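Local atomic coordinates of peptide-43 (Lutzomyia longipalpis, PDB entry 7JQD), a protein that probably binds the PAC1 receptor as a blocking peptide related to maxadilan, the vasodilator of sand fly saliva. Residues I11-R16 and K25-Q30. Numbering follows the deposited sequence.
Sequences IDDCAR and KACMKQ
Cys14 and Cys27 illustrate how, in a very small fold, a disulfide can pin two helices side by side. Their SG atoms are joined at 2.1 Å, with a chi3 of -78° about the S-S bond, and the two CA atoms lie 5.7 Å apart, the nearest such pair between 11-16 and 25-30. The sulfurs leave their backbones differently: SG of Cys27 is anti to its backbone N (chi1 171°), whereas SG of Cys14 stands beside its own N.

Apolar packing continues to one side of the disulfide. Met28, bent at both chi2 and chi3, brings SD to 3.8 Å from Cys14 SG, and its terminal CE reaches CG1 of Ile11 at 4.0 Å, the two side chains running at a slant to one another. Shortening Met28 to an alanine would remove SD and CE and is likely to open a gap between Cys14 SG and Ile11 CG1.

No hydrogen bond crosses between the segments; the charged groups lie at the edge of the contact. There OD2 of Asp13 forms a salt bridge with NZ of Lys31 on the other helix, adding an ionic tie beside the disulfide.

Together these contacts close a helical hairpin: segments 11-16 and 25-30 approach to 8.9 Å between axes, at 147° between their directions, within a roughly antiparallel pair made by helix 3-17 and helix 21-37. Phe7 and Ala10 of helix 3-17 also touch Met28, Phe24 of helix 21-37 packs on Cys14 and Ala15, and Ile11 meets an aromatic side chain of the other protein in the assembly.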
loop_
_atom_site.group_PDB
_atom_site.type_symbol
_atom_site.label_atom_id
_atom_site.label_comp_id
_atom_site.label_asym_id
_atom_site.label_seq_id
_atom_site.Cartn_x
_atom_site.Cartn_y
_atom_site.Cartn_z
ATOM N N ILE B 11 8.142 -1.184 -4.558
ATOM C CA ILE B 11 8.717 -0.657 -3.320
ATOM C C ILE B 11 9.974 -1.429 -2.948
ATOM O O ILE B 11 11.036 -0.842 -2.735
ATOM C CB ILE B 11 7.693 -0.700 -2.169
ATOM C CG1 ILE B 11 6.623 0.375 -2.327
ATOM C CG2 ILE B 11 8.401 -0.497 -0.823
ATOM C CD1 ILE B 11 5.600 0.381 -1.175
ATOM N N ASP B 12 9.871 -2.759 -2.859
ATOM C CA ASP B 12 10.975 -3.533 -2.299
ATOM C C ASP B 12 12.175 -3.545 -3.242
ATOM O O ASP B 12 13.330 -3.516 -2.789
ATOM C CB ASP B 12 10.511 -4.953 -1.974
ATOM C CG ASP B 12 9.546 -5.003 -0.770
ATOM O OD1 ASP B 12 9.639 -4.103 0.097
ATOM O OD2 ASP B 12 8.688 -5.930 -0.685
ATOM N N ASP B 13 11.928 -3.562 -4.550
ATOM C CA ASP B 13 13.033 -3.515 -5.488
ATOM C C ASP B 13 13.749 -2.178 -5.405
ATOM O O ASP B 13 14.977 -2.128 -5.314
ATOM C CB ASP B 13 12.531 -3.776 -6.901
ATOM C CG ASP B 13 13.666 -3.962 -7.890
ATOM O OD1 ASP B 13 14.375 -4.994 -7.775
ATOM O OD2 ASP B 13 13.842 -3.091 -8.784
ATOM N N CYS B 14 12.990 -1.081 -5.405
ATOM C CA CYS B 14 13.610 0.240 -5.380
ATOM C C CYS B 14 14.292 0.518 -4.050
ATOM O O CYS B 14 15.421 1.022 -4.025
ATOM C CB CYS B 14 12.569 1.310 -5.688
ATOM S SG CYS B 14 11.938 1.235 -7.371
ATOM N N ALA B 15 13.623 0.206 -2.938
ATOM C CA ALA B 15 14.201 0.378 -1.608
ATOM C C ALA B 15 15.520 -0.352 -1.450
ATOM O O ALA B 15 16.303 -0.005 -0.555
ATOM C CB ALA B 15 13.224 -0.104 -0.531
ATOM N N ARG B 16 15.777 -1.350 -2.294
ATOM C CA ARG B 16 17.032 -2.083 -2.237
ATOM C C ARG B 16 18.097 -1.461 -3.141
ATOM O O ARG B 16 19.280 -1.449 -2.790
ATOM C CB ARG B 16 16.796 -3.540 -2.614
ATOM C CG ARG B 16 18.031 -4.211 -3.144
ATOM C CD ARG B 16 17.697 -5.555 -3.742
ATOM N NE ARG B 16 16.975 -5.379 -4.984
ATOM C CZ ARG B 16 17.524 -4.912 -6.105
ATOM N NH1 ARG B 16 18.810 -4.563 -6.146
ATOM N NH2 ARG B 16 16.790 -4.775 -7.199
ATOM N N LYS B 25 12.745 7.621 -5.498
ATOM C CA LYS B 25 11.623 8.150 -6.263
ATOM C C LYS B 25 11.801 7.861 -7.746
ATOM O O LYS B 25 10.831 7.532 -8.443
ATOM C CB LYS B 25 11.472 9.654 -6.015
ATOM C CG LYS B 25 11.102 10.014 -4.580
ATOM C CD LYS B 25 11.048 11.529 -4.373
ATOM C CE LYS B 25 11.294 11.915 -2.918
ATOM N NZ LYS B 25 12.447 12.865 -2.781
ATOM N N ALA B 26 13.045 7.940 -8.230
ATOM C CA ALA B 26 13.303 7.768 -9.652
ATOM C C ALA B 26 13.023 6.340 -10.076
ATOM O O ALA B 26 12.264 6.103 -11.022
ATOM C CB ALA B 26 14.740 8.160 -9.984
ATOM N N CYS B 27 13.629 5.372 -9.385
ATOM C CA CYS B 27 13.288 3.970 -9.612
ATOM C C CYS B 27 11.786 3.745 -9.475
ATOM O O CYS B 27 11.183 3.023 -10.276
ATOM C CB CYS B 27 14.071 3.090 -8.640
ATOM S SG CYS B 27 13.592 1.365 -8.609
ATOM N N MET B 28 11.152 4.387 -8.486
ATOM C CA MET B 28 9.703 4.259 -8.328
ATOM C C MET B 28 8.944 4.893 -9.495
ATOM O O MET B 28 7.950 4.327 -9.973
ATOM C CB MET B 28 9.261 4.868 -6.992
ATOM C CG MET B 28 9.528 3.975 -5.780
ATOM S SD MET B 28 8.695 2.365 -5.855
ATOM C CE MET B 28 6.981 2.832 -5.507
ATOM N N LYS B 29 9.373 6.075 -9.953
ATOM C CA LYS B 29 8.788 6.645 -11.167
ATOM C C LYS B 29 8.891 5.669 -12.324
ATOM O O LYS B 29 7.926 5.475 -13.071
ATOM C CB LYS B 29 9.470 7.959 -11.542
ATOM C CG LYS B 29 8.942 9.141 -10.785
ATOM C CD LYS B 29 9.779 10.375 -11.056
ATOM C CE LYS B 29 9.232 11.563 -10.284
ATOM N NZ LYS B 29 10.224 12.665 -10.144
ATOM N N GLN B 30 10.052 5.030 -12.475
ATOM C CA GLN B 30 10.215 4.046 -13.537
ATOM C C GLN B 30 9.266 2.866 -13.354
ATOM O O GLN B 30 8.686 2.381 -14.331
ATOM C CB GLN B 30 11.670 3.576 -13.595
ATOM C CG GLN B 30 11.923 2.461 -14.586
ATOM C CD GLN B 30 11.466 2.774 -16.020
ATOM O OE1 GLN B 30 11.448 3.930 -16.454
ATOM N NE2 GLN B 30 11.108 1.729 -16.761
#